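Local coordinates for protein putative oxidoreductase molybdopterin-binding subunit (Sulfolobus tokodaii, PDB 4ZOH) that binds molybdenum and its pterin cytosine dinucleotide as the large subunit of a probable molybdenum hydroxylase of the xanthine dehydrogenase and aldehyde oxidase family, at residues T448-I453 / I598-L602; M1-I7 / Q452-D456; V487-S492 / H663-G669; K432-T437 / K464-W469. All blocks are in the same frame, centred on the assembly; numbering follows the deposited sequence.

Contact 1 (T448-I453 / I598-L602). With MCN (pterin cytosine dinucleotide), chain D.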
# COMPACT_ATOMS: atom_id res chain seq x y z
N THR A 448 15.52 -16.37 -11.08
CA THR A 448 16.97 -16.70 -10.98
C THR A 448 17.45 -17.23 -12.34
O THR A 448 18.46 -16.78 -12.84
CB THR A 448 17.21 -17.77 -9.90
OG1 THR A 448 16.98 -17.17 -8.63
CG2 THR A 448 18.64 -18.26 -9.96
N ALA A 449 16.69 -18.13 -12.95
CA ALA A 449 17.05 -18.63 -14.27
C ALA A 449 17.10 -17.51 -15.29
O ALA A 449 18.03 -17.45 -16.17
CB ALA A 449 16.14 -19.80 -14.67
N PHE A 450 16.22 -16.51 -15.11
CA PHE A 450 16.20 -15.42 -16.09
C PHE A 450 17.44 -14.56 -15.93
O PHE A 450 18.02 -14.04 -16.91
CB PHE A 450 14.88 -14.61 -16.02
CG PHE A 450 13.67 -15.39 -16.45
CD1 PHE A 450 13.79 -16.49 -17.35
CD2 PHE A 450 12.42 -15.05 -16.00
CE1 PHE A 450 12.66 -17.22 -17.75
CE2 PHE A 450 11.28 -15.76 -16.44
CZ PHE A 450 11.40 -16.84 -17.30
N ALA A 451 17.82 -14.36 -14.68
CA ALA A 451 18.97 -13.55 -14.36
C ALA A 451 20.27 -14.27 -14.91
O ALA A 451 21.09 -13.63 -15.53
CB ALA A 451 19.05 -13.32 -12.85
N GLN A 452 20.38 -15.58 -14.73
CA GLN A 452 21.48 -16.42 -15.33
C GLN A 452 21.57 -16.26 -16.87
O GLN A 452 22.67 -16.01 -17.44
CB GLN A 452 21.26 -17.92 -15.02
CG GLN A 452 21.22 -18.26 -13.55
CD GLN A 452 20.78 -19.71 -13.31
OE1 GLN A 452 19.70 -19.94 -12.79
NE2 GLN A 452 21.66 -20.70 -13.69
N ILE A 453 20.42 -16.39 -17.55
CA ILE A 453 20.32 -16.16 -19.01
C ILE A 453 20.77 -14.75 -19.42
O ILE A 453 21.65 -14.61 -20.28
CB ILE A 453 18.93 -16.51 -19.58
CG1 ILE A 453 18.69 -18.01 -19.47
CG2 ILE A 453 18.77 -16.07 -21.03
CD1 ILE A 453 17.19 -18.38 -19.60
N ILE A 598 18.85 -25.33 -17.24
CA ILE A 598 19.31 -23.94 -16.95
C ILE A 598 19.91 -23.85 -15.53
O ILE A 598 20.93 -23.12 -15.26
CB ILE A 598 18.15 -22.92 -17.16
CG1 ILE A 598 17.46 -23.15 -18.53
CG2 ILE A 598 18.64 -21.52 -16.98
CD1 ILE A 598 18.34 -22.88 -19.76
N ASN A 599 19.32 -24.59 -14.63
CA ASN A 599 19.69 -24.49 -13.22
C ASN A 599 19.34 -25.83 -12.55
O ASN A 599 18.16 -26.08 -12.19
CB ASN A 599 19.06 -23.28 -12.50
CG ASN A 599 19.60 -23.10 -11.05
OD1 ASN A 599 19.80 -24.06 -10.32
ND2 ASN A 599 19.77 -21.86 -10.64
N PRO A 600 20.37 -26.69 -12.37
CA PRO A 600 20.16 -28.05 -11.79
C PRO A 600 19.64 -28.02 -10.39
O PRO A 600 18.91 -28.93 -10.01
CB PRO A 600 21.57 -28.73 -11.84
CG PRO A 600 22.33 -27.93 -12.85
CD PRO A 600 21.69 -26.56 -13.03
N LEU A 601 19.99 -27.01 -9.60
CA LEU A 601 19.46 -26.95 -8.23
C LEU A 601 17.89 -26.80 -8.21
O LEU A 601 17.19 -27.48 -7.50
CB LEU A 601 20.13 -25.80 -7.46
CG LEU A 601 19.73 -25.57 -6.01
CD1 LEU A 601 20.20 -26.73 -5.10
CD2 LEU A 601 20.30 -24.23 -5.55
N LEU A 602 17.41 -25.88 -9.03
CA LEU A 602 15.97 -25.46 -9.15
C LEU A 602 15.23 -26.53 -9.92
O LEU A 602 14.13 -26.91 -9.52
CB LEU A 602 15.93 -24.11 -9.91
CG LEU A 602 15.88 -22.97 -8.88
CD1 LEU A 602 17.00 -23.08 -7.83
CD2 LEU A 602 15.97 -21.70 -9.69
N1 MCN D . 14.33 -25.61 -15.05
C2 MCN D . 15.63 -25.64 -15.54
N3 MCN D . 15.94 -26.29 -16.70
C4 MCN D . 14.93 -26.95 -17.38
C5 MCN D . 13.62 -26.93 -16.90
C6 MCN D . 13.30 -26.24 -15.74
O2 MCN D . 16.57 -25.07 -14.97
N4 MCN D . 15.25 -27.57 -18.50
C1' MCN D . 14.09 -24.87 -13.82
C2D MCN D . 13.68 -23.43 -14.16
O2' MCN D . 14.76 -22.55 -14.18
C3' MCN D . 12.82 -23.05 -12.99
C4D MCN D . 12.01 -24.27 -12.89
O4D MCN D . 12.98 -25.39 -13.13
O3' MCN D . 13.53 -22.85 -11.82
C5' MCN D . 11.09 -23.90 -14.03
O5' MCN D . 10.37 -24.92 -14.44
PA MCN D . 9.52 -24.90 -15.82
O1A MCN D . 9.78 -23.88 -16.81
O2A MCN D . 9.66 -26.36 -16.14
O3A MCN D . 8.01 -24.77 -15.06
PB MCN D . 7.39 -23.33 -14.67
O1B MCN D . 6.62 -22.82 -15.88
O2B MCN D . 8.32 -22.37 -14.08
O3B MCN D . 6.45 -23.79 -13.55
C10 MCN D . 5.08 -24.21 -13.77
C9' MCN D . 4.81 -25.52 -13.08
C8' MCN D . 3.41 -25.86 -13.04
S8' MCN D . 2.47 -25.91 -14.52
C7' MCN D . 2.79 -26.26 -11.89
S7' MCN D . 1.10 -26.82 -11.84
C6' MCN D . 3.50 -26.40 -10.64
C7 MCN D . 5.04 -26.47 -10.89
O9' MCN D . 5.36 -25.41 -11.77
N5' MCN D . 3.14 -25.38 -9.65
C4A MCN D . 4.02 -24.92 -8.65
N8' MCN D . 5.79 -26.28 -9.61
C4B MCN D . 5.36 -25.42 -8.64
N1' MCN D . 6.24 -25.06 -7.70
C2' MCN D . 5.88 -24.18 -6.78
N2' MCN D . 6.77 -23.84 -5.88
N3' MCN D . 4.56 -23.62 -6.71
C4' MCN D . 3.58 -24.01 -7.66
O4' MCN D . 2.41 -23.54 -7.60
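The amide planes of Gln452 and Asn599 stand 84° apart, where helix 446-458 meets the turn before helix 600-619. Asn599 ND2 donates to Gln452 OE1 at 2.9 Å; the acceptor lies near the plane of the Asn599 amide, whereas the donor sits above that of Gln452. Gln452 NE2 makes a weak, bent bond of 3.0 Å to Ile598 O. Asn599 CG is anti to the backbone N (chi1 -173°), placing the amide between Gln452 and the helix start; chi2 (-40°) gives ND2 to Gln452 and OD1 to the helix, where as N-cap it accepts from Leu602 N at 3.3 Å. ND2 has a second acceptor, Ile7 O. Beside this polar pair, Ala449 CB packs on Ile598 CG2 at 3.8 Å. The backbone after strand 583-593 reads the cytosine of the cofactor: Ile598 N donates to N3 at 3.1 Å and Asn599 N to O2 at 2.8 Å. Replacing Asn599 by a leucine would probably leave Gln452 OE1 without this donor and Leu602 N without its cap. Because main-chain N-H groups meet the base, its binding probably depends in part on how the turn is held, and the buried amide pair ties that turn to helix 446-458.

Contact 2 (M1-I7 / Q452-D456)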
# COMPACT_ATOMS: atom_id res chain seq x y z
N MET A 1 30.29 -19.06 -17.41
CA MET A 1 28.88 -18.93 -17.70
C MET A 1 27.97 -19.31 -16.49
O MET A 1 28.27 -20.23 -15.72
CB MET A 1 28.54 -19.74 -18.95
CG MET A 1 28.63 -21.22 -18.71
SD MET A 1 28.40 -22.21 -20.17
CE MET A 1 26.62 -22.39 -20.27
N TYR A 2 26.84 -18.62 -16.36
CA TYR A 2 25.83 -18.99 -15.33
C TYR A 2 24.83 -20.06 -15.73
O TYR A 2 24.39 -20.82 -14.86
CB TYR A 2 25.02 -17.78 -14.91
CG TYR A 2 25.79 -16.74 -14.24
CD1 TYR A 2 26.12 -16.86 -12.90
CD2 TYR A 2 26.14 -15.58 -14.94
CE1 TYR A 2 26.84 -15.86 -12.24
CE2 TYR A 2 26.84 -14.57 -14.31
CZ TYR A 2 27.20 -14.73 -12.96
OH TYR A 2 27.88 -13.69 -12.32
N ILE A 3 24.46 -20.12 -17.00
CA ILE A 3 23.51 -21.17 -17.48
C ILE A 3 24.16 -22.56 -17.21
O ILE A 3 25.30 -22.76 -17.59
CB ILE A 3 23.14 -20.99 -18.96
CG1 ILE A 3 22.34 -19.68 -19.18
CG2 ILE A 3 22.26 -22.15 -19.45
CD1 ILE A 3 22.14 -19.27 -20.65
N GLY A 4 23.46 -23.45 -16.52
CA GLY A 4 23.89 -24.80 -16.30
C GLY A 4 24.44 -24.91 -14.89
O GLY A 4 24.58 -26.01 -14.39
N LYS A 5 24.64 -23.78 -14.22
CA LYS A 5 25.10 -23.85 -12.84
C LYS A 5 23.99 -23.84 -11.81
O LYS A 5 22.91 -23.13 -12.01
CB LYS A 5 26.01 -22.66 -12.54
CG LYS A 5 27.11 -22.44 -13.56
CD LYS A 5 28.25 -23.43 -13.38
CE LYS A 5 29.44 -22.97 -14.24
NZ LYS A 5 30.12 -21.81 -13.59
N PRO A 6 24.23 -24.58 -10.69
CA PRO A 6 23.22 -24.57 -9.61
C PRO A 6 23.27 -23.23 -8.86
O PRO A 6 23.54 -23.21 -7.68
CB PRO A 6 23.67 -25.75 -8.71
CG PRO A 6 25.21 -25.88 -8.94
CD PRO A 6 25.50 -25.28 -10.29
N ILE A 7 22.94 -22.13 -9.53
CA ILE A 7 22.94 -20.80 -8.89
C ILE A 7 21.87 -20.66 -7.82
O ILE A 7 20.68 -21.04 -8.07
CB ILE A 7 22.81 -19.71 -9.97
CG1 ILE A 7 24.00 -19.77 -10.97
CG2 ILE A 7 22.63 -18.34 -9.35
CD1 ILE A 7 25.42 -19.55 -10.39
N GLN A 452 20.38 -15.58 -14.73
CA GLN A 452 21.48 -16.42 -15.33
C GLN A 452 21.57 -16.26 -16.87
O GLN A 452 22.67 -16.01 -17.44
CB GLN A 452 21.26 -17.92 -15.02
CG GLN A 452 21.22 -18.26 -13.55
CD GLN A 452 20.78 -19.71 -13.31
OE1 GLN A 452 19.70 -19.94 -12.79
NE2 GLN A 452 21.66 -20.70 -13.69
N ILE A 453 20.42 -16.39 -17.55
CA ILE A 453 20.32 -16.16 -19.01
C ILE A 453 20.77 -14.75 -19.42
O ILE A 453 21.65 -14.61 -20.28
CB ILE A 453 18.93 -16.51 -19.58
CG1 ILE A 453 18.69 -18.01 -19.47
CG2 ILE A 453 18.77 -16.07 -21.03
CD1 ILE A 453 17.19 -18.38 -19.60
N ALA A 454 20.20 -13.70 -18.81
CA ALA A 454 20.49 -12.36 -19.25
C ALA A 454 21.96 -11.99 -18.92
O ALA A 454 22.58 -11.29 -19.68
CB ALA A 454 19.54 -11.32 -18.63
N ALA A 455 22.47 -12.44 -17.78
CA ALA A 455 23.84 -12.15 -17.42
C ALA A 455 24.85 -12.83 -18.41
O ALA A 455 25.83 -12.20 -18.80
CB ALA A 455 24.12 -12.52 -15.96
N ASP A 456 24.59 -14.07 -18.84
CA ASP A 456 25.40 -14.73 -19.88
C ASP A 456 25.41 -13.94 -21.18
O ASP A 456 26.50 -13.67 -21.70
CB ASP A 456 24.99 -16.20 -20.12
CG ASP A 456 25.51 -17.15 -19.02
OD1 ASP A 456 26.10 -16.71 -18.01
OD2 ASP A 456 25.35 -18.37 -19.15
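A type II beta turn, Tyr2 to Lys5, anchors the N-terminal arm on helix 446-458, with Asp456 and Gln452, one helical turn apart, as its two grips. The Asp456 carboxylate takes two successive backbone N-H groups. Tyr2 N reaches OD1 at 2.6 Å on the syn lone pair, and Ile3 N reaches OD2 at 2.9 Å from above the carboxylate plane, both with N-H...O angles of 169°. OD1 also lies at the edge of the Tyr2 ring, near its plane, 3.3 Å from CD2. At the other grip, Gln452 NE2 donates to Tyr2 O at 3.0 Å. That oxygen also closes the beta turn by accepting from Lys5 N, and the two donors approach it from opposite faces of its carbonyl plane. Gly4, at positive phi (102°), occupies the third position of the turn, as the type II geometry requires, and its backbone pairs with Ile598. Apolar contacts fill in around these bonds: Tyr2 CE2 touches Ala455 CB at 3.8 Å, and Ile3 CD1 meets Ile453 CG1 at 3.9 Å. Ile7 runs antiparallel to the Gln452 side chain, its CG1 3.7 Å from NE2. Tyr2 OH is hydrogen-bonded to Ile462 N.

Contact 3 (V487-S492 / H663-G669). With MCN (pterin cytosine dinucleotide), chain D.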
# COMPACT_ATOMS: atom_id res chain seq x y z
N VAL A 487 10.52 -21.33 -17.98
CA VAL A 487 11.96 -21.14 -18.29
C VAL A 487 12.19 -21.25 -19.83
O VAL A 487 13.03 -20.56 -20.40
CB VAL A 487 12.90 -22.06 -17.46
CG1 VAL A 487 12.93 -23.47 -18.05
CG2 VAL A 487 14.32 -21.43 -17.42
N THR A 488 11.39 -22.08 -20.49
CA THR A 488 11.60 -22.31 -21.92
C THR A 488 11.10 -21.16 -22.79
O THR A 488 11.86 -20.57 -23.55
CB THR A 488 10.93 -23.63 -22.31
OG1 THR A 488 11.49 -24.63 -21.49
CG2 THR A 488 11.23 -24.04 -23.79
N ILE A 489 9.78 -20.90 -22.72
CA ILE A 489 9.18 -19.82 -23.53
C ILE A 489 9.51 -18.43 -22.98
O ILE A 489 9.92 -17.46 -23.72
CB ILE A 489 7.65 -20.02 -23.63
CG1 ILE A 489 7.29 -21.44 -24.11
CG2 ILE A 489 7.08 -18.99 -24.61
CD1 ILE A 489 8.06 -21.97 -25.34
N GLY A 490 9.33 -18.28 -21.66
CA GLY A 490 9.66 -17.00 -21.05
C GLY A 490 11.18 -16.78 -21.12
O GLY A 490 11.64 -15.66 -21.31
N GLY A 491 11.97 -17.85 -20.98
CA GLY A 491 13.46 -17.64 -21.04
C GLY A 491 13.92 -17.30 -22.47
O GLY A 491 14.85 -16.48 -22.69
N SER A 492 13.24 -17.88 -23.46
CA SER A 492 13.59 -17.51 -24.84
C SER A 492 13.27 -16.05 -25.10
O SER A 492 14.10 -15.32 -25.72
CB SER A 492 12.89 -18.43 -25.82
OG SER A 492 13.39 -19.75 -25.67
N HIS A 663 13.81 -24.48 -29.01
CA HIS A 663 13.81 -23.07 -28.56
C HIS A 663 15.23 -22.57 -28.27
O HIS A 663 16.13 -23.37 -27.97
CB HIS A 663 12.90 -22.95 -27.31
CG HIS A 663 11.50 -23.46 -27.54
ND1 HIS A 663 10.60 -22.82 -28.38
CD2 HIS A 663 10.88 -24.57 -27.10
CE1 HIS A 663 9.45 -23.48 -28.38
NE2 HIS A 663 9.61 -24.57 -27.63
N PRO A 664 15.42 -21.24 -28.33
CA PRO A 664 16.76 -20.68 -28.11
C PRO A 664 17.39 -21.07 -26.76
O PRO A 664 18.59 -20.99 -26.61
CB PRO A 664 16.54 -19.14 -28.16
CG PRO A 664 15.30 -18.97 -28.97
CD PRO A 664 14.46 -20.24 -28.81
N THR A 665 16.60 -21.51 -25.78
CA THR A 665 17.20 -21.94 -24.52
C THR A 665 17.66 -23.40 -24.63
O THR A 665 18.47 -23.82 -23.81
CB THR A 665 16.23 -21.81 -23.33
OG1 THR A 665 15.08 -22.64 -23.59
CG2 THR A 665 15.79 -20.36 -23.17
N GLY A 666 17.13 -24.16 -25.60
CA GLY A 666 17.30 -25.65 -25.65
C GLY A 666 16.58 -26.47 -24.58
O GLY A 666 16.61 -27.73 -24.59
N SER A 667 15.89 -25.78 -23.67
CA SER A 667 15.27 -26.42 -22.50
C SER A 667 13.84 -26.93 -22.75
O SER A 667 13.12 -26.40 -23.58
CB SER A 667 15.20 -25.36 -21.36
OG SER A 667 14.24 -24.34 -21.67
N LYS A 668 13.41 -27.93 -21.99
CA LYS A 668 12.05 -28.38 -21.95
C LYS A 668 11.61 -28.21 -20.49
O LYS A 668 12.48 -28.10 -19.59
CB LYS A 668 11.94 -29.90 -22.34
CG LYS A 668 12.74 -30.19 -23.63
CD LYS A 668 12.50 -31.61 -24.17
CE LYS A 668 13.24 -31.86 -25.51
NZ LYS A 668 12.71 -33.19 -26.02
N GLY A 669 10.29 -28.26 -20.26
CA GLY A 669 9.78 -28.10 -18.93
C GLY A 669 9.87 -29.29 -18.03
O GLY A 669 9.65 -30.46 -18.45
N1 MCN D . 14.33 -25.61 -15.05
C2 MCN D . 15.63 -25.64 -15.54
N3 MCN D . 15.94 -26.29 -16.70
C4 MCN D . 14.93 -26.95 -17.38
C5 MCN D . 13.62 -26.93 -16.90
C6 MCN D . 13.30 -26.24 -15.74
O2 MCN D . 16.57 -25.07 -14.97
N4 MCN D . 15.25 -27.57 -18.50
C1' MCN D . 14.09 -24.87 -13.82
C2D MCN D . 13.68 -23.43 -14.16
O2' MCN D . 14.76 -22.55 -14.18
C3' MCN D . 12.82 -23.05 -12.99
C4D MCN D . 12.01 -24.27 -12.89
O4D MCN D . 12.98 -25.39 -13.13
O3' MCN D . 13.53 -22.85 -11.82
C5' MCN D . 11.09 -23.90 -14.03
O5' MCN D . 10.37 -24.92 -14.44
PA MCN D . 9.52 -24.90 -15.82
O1A MCN D . 9.78 -23.88 -16.81
O2A MCN D . 9.66 -26.36 -16.14
O3A MCN D . 8.01 -24.77 -15.06
PB MCN D . 7.39 -23.33 -14.67
O1B MCN D . 6.62 -22.82 -15.88
O2B MCN D . 8.32 -22.37 -14.08
O3B MCN D . 6.45 -23.79 -13.55
C10 MCN D . 5.08 -24.21 -13.77
C9' MCN D . 4.81 -25.52 -13.08
C8' MCN D . 3.41 -25.86 -13.04
S8' MCN D . 2.47 -25.91 -14.52
C7' MCN D . 2.79 -26.26 -11.89
S7' MCN D . 1.10 -26.82 -11.84
C6' MCN D . 3.50 -26.40 -10.64
C7 MCN D . 5.04 -26.47 -10.89
O9' MCN D . 5.36 -25.41 -11.77
N5' MCN D . 3.14 -25.38 -9.65
C4A MCN D . 4.02 -24.92 -8.65
N8' MCN D . 5.79 -26.28 -9.61
C4B MCN D . 5.36 -25.42 -8.64
N1' MCN D . 6.24 -25.06 -7.70
C2' MCN D . 5.88 -24.18 -6.78
N2' MCN D . 6.77 -23.84 -5.88
N3' MCN D . 4.56 -23.62 -6.71
C4' MCN D . 3.58 -24.01 -7.66
O4' MCN D . 2.41 -23.54 -7.60
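Thr488 holds OG1 beside its backbone N (chi1 -58°), and Ser667 has OG between its own backbone N and carbonyl carbon (chi1 70°); together these settings bring the two hydroxyls to 2.8 Å, OG1 to OG, in a hydrogen bond whose direction is undetermined. Ser667 OG is also hydrogen-bonded to Thr665 OG1 at 2.7 Å, which makes a chain of three buried hydroxyls. The other branch of Thr488, CG2, comes to 3.4 Å from His663 CD2, obliquely to the ring. Ile489 CD1 lies over one face of that imidazole as a CH-pi contact, 3.9 Å from the centroid and 19° off the normal, while His663 ND1 is hydrogen-bonded to Tyr558 OH. Further along the helix, Ser492 OG turns back to Thr488 O at 2.7 Å, and the same oxygen also lies against Pro664 CD and Thr665 CG2. Exchanging Ser492 for an alanine would probably cost Thr488 O its hydroxyl donor and open a gap beside Pro664. Gly491 lets Thr665 CG2 lie close over the helix backbone. At the other end both segments hold the cofactor: Val487 N donates to phosphate oxygen O1A at 2.9 Å, and Lys668 O accepts from the cytosine N4 at 3.0 Å. A helix N-terminal turn at the phosphate and a loop carbonyl at the base thus form part of the dinucleotide pocket of this probable molybdenum hydroxylase subunit.

Contact 4 (K432-T437 / K464-W469)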
# COMPACT_ATOMS: atom_id res chain seq x y z
N LYS A 432 21.72 1.26 -14.36
CA LYS A 432 20.98 0.15 -13.71
C LYS A 432 20.19 -0.67 -14.73
O LYS A 432 19.54 -0.13 -15.56
CB LYS A 432 20.05 0.64 -12.64
CG LYS A 432 19.31 -0.53 -11.93
CD LYS A 432 17.98 -0.07 -11.32
CE LYS A 432 17.38 -1.11 -10.39
NZ LYS A 432 17.15 -2.43 -11.04
N ILE A 433 20.26 -1.99 -14.62
CA ILE A 433 19.52 -2.83 -15.55
C ILE A 433 18.38 -3.53 -14.83
O ILE A 433 18.61 -4.17 -13.78
CB ILE A 433 20.43 -3.94 -16.16
CG1 ILE A 433 21.58 -3.33 -17.01
CG2 ILE A 433 19.61 -4.94 -17.01
CD1 ILE A 433 22.74 -4.33 -17.21
N THR A 434 17.20 -3.50 -15.46
CA THR A 434 16.03 -4.26 -14.99
C THR A 434 15.48 -5.08 -16.12
O THR A 434 15.29 -4.58 -17.23
CB THR A 434 14.93 -3.30 -14.42
OG1 THR A 434 15.57 -2.33 -13.59
CG2 THR A 434 13.85 -4.07 -13.56
N LEU A 435 15.28 -6.35 -15.82
CA LEU A 435 14.67 -7.29 -16.69
C LEU A 435 13.24 -7.57 -16.18
O LEU A 435 13.06 -7.87 -15.01
CB LEU A 435 15.49 -8.60 -16.71
CG LEU A 435 14.87 -9.76 -17.45
CD1 LEU A 435 14.97 -9.52 -18.95
CD2 LEU A 435 15.63 -11.03 -17.07
N VAL A 436 12.24 -7.51 -17.06
CA VAL A 436 10.85 -7.85 -16.67
C VAL A 436 10.39 -9.02 -17.52
O VAL A 436 10.68 -9.10 -18.75
CB VAL A 436 9.88 -6.63 -16.79
CG1 VAL A 436 8.52 -6.96 -16.18
CG2 VAL A 436 10.48 -5.35 -16.19
N THR A 437 9.77 -10.02 -16.87
CA THR A 437 9.20 -11.16 -17.63
C THR A 437 7.67 -11.03 -17.68
O THR A 437 7.10 -10.55 -16.71
CB THR A 437 9.61 -12.49 -17.02
OG1 THR A 437 8.97 -13.52 -17.73
CG2 THR A 437 9.25 -12.66 -15.47
N LYS A 464 23.86 -7.85 -11.32
CA LYS A 464 23.52 -6.65 -12.09
C LYS A 464 22.08 -6.68 -12.68
O LYS A 464 21.62 -5.66 -13.22
CB LYS A 464 24.52 -6.41 -13.21
CG LYS A 464 25.91 -5.90 -12.74
CD LYS A 464 25.86 -4.78 -11.70
CE LYS A 464 27.14 -3.97 -11.70
NZ LYS A 464 26.89 -2.83 -10.79
N ILE A 465 21.44 -7.84 -12.64
CA ILE A 465 20.21 -8.08 -13.36
C ILE A 465 19.10 -8.29 -12.32
O ILE A 465 18.93 -9.39 -11.79
CB ILE A 465 20.25 -9.36 -14.27
CG1 ILE A 465 21.54 -9.48 -15.19
CG2 ILE A 465 18.91 -9.54 -15.02
CD1 ILE A 465 21.78 -8.29 -16.12
N GLU A 466 18.40 -7.22 -11.99
CA GLU A 466 17.18 -7.31 -11.23
C GLU A 466 16.07 -7.91 -12.13
O GLU A 466 15.91 -7.50 -13.27
CB GLU A 466 16.74 -5.92 -10.76
CG GLU A 466 15.54 -6.07 -9.76
CD GLU A 466 14.82 -4.77 -9.34
OE1 GLU A 466 15.14 -3.63 -9.79
OE2 GLU A 466 13.89 -4.91 -8.49
N VAL A 467 15.31 -8.87 -11.61
CA VAL A 467 14.26 -9.48 -12.38
C VAL A 467 12.91 -9.21 -11.70
O VAL A 467 12.75 -9.52 -10.48
CB VAL A 467 14.47 -10.99 -12.51
CG1 VAL A 467 13.38 -11.64 -13.39
CG2 VAL A 467 15.86 -11.27 -13.12
N ARG A 468 11.97 -8.64 -12.48
CA ARG A 468 10.62 -8.25 -11.99
C ARG A 468 9.54 -8.90 -12.84
O ARG A 468 9.80 -9.30 -13.97
CB ARG A 468 10.51 -6.72 -12.05
CG ARG A 468 11.45 -6.03 -11.07
CD ARG A 468 10.85 -6.06 -9.67
NE ARG A 468 9.69 -5.14 -9.64
CZ ARG A 468 8.41 -5.47 -9.45
NH1 ARG A 468 8.08 -6.73 -9.29
NH2 ARG A 468 7.45 -4.51 -9.51
N TRP A 469 8.33 -9.04 -12.30
CA TRP A 469 7.19 -9.60 -13.03
C TRP A 469 5.90 -9.23 -12.27
O TRP A 469 6.01 -8.79 -11.12
CB TRP A 469 7.28 -11.15 -13.09
CG TRP A 469 7.18 -11.93 -11.77
CD1 TRP A 469 6.06 -12.48 -11.26
CD2 TRP A 469 8.24 -12.27 -10.85
NE1 TRP A 469 6.32 -13.13 -10.09
CE2 TRP A 469 7.66 -13.00 -9.80
CE3 TRP A 469 9.61 -11.98 -10.79
CZ2 TRP A 469 8.39 -13.51 -8.71
CZ3 TRP A 469 10.37 -12.48 -9.67
CH2 TRP A 469 9.73 -13.25 -8.64
O HOH W 1 22.31 -3.22 -13.03
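Strands 433-437 and 465-468 run parallel, their axes 4.7 Å apart at an angle of 29°, joined by backbone bonds Leu435 N to Glu466 O, Arg468 N to Leu435 O and Thr437 N to Arg468 O. They are the two strands of a beta-alpha-beta unit whose crossover is helix 446-458, with 465-468 at the sheet border within this chain. The face that meets the helix is aliphatic: Leu435 CD2 lies beside Val467 CG2 at 4.0 Å, and Leu435 CB packs on Ile465 CG2 at 3.9 Å. Near the C-terminal end, Thr437 CG2 comes to 3.4 Å from Trp469 CB. Thr434, Glu466 and Arg468 occupy the other face, where Thr434 CG2 lies alongside Arg468 CG at 4.0 Å. The ends of both charged chains reach the second subunit, another copy of this protein: Glu466 OE2 is salt-bridged to its Lys178 and Arg468 NE to its Glu473. With Glu466 CG anti to the backbone N (chi1 -172°) and the chain extended, the carboxylate can serve that partner and Lys432 together. Lys432 NZ forms a salt bridge of 2.7 Å to Glu466 OE1, on its anti lone pair, and donates to Thr434 OG1 at 3.0 Å.

Helix 446-458 connects three of the contacts: contacts 1 and 2 share its Gln452 and Ile453 and have centres about 6 Å apart, while contact 4 pairs the strands before and after it. Phe450 packs on Leu435 and Thr437 of contact 4 and on Gly491 of contact 3. Contacts 1 and 3 are buried and both touch the cofactor, contact 1 at the cytosine and ribose, contact 3 also at the phosphate; across the segments their polar bonds run between amides, hydroxyls and backbone. Contacts 2 and 4 are only partly buried and use charge, a carboxylate on backbone N-H groups in contact 2 and salt bridges at the subunit interface in contact 4. Contacts 3 and 4 do not touch.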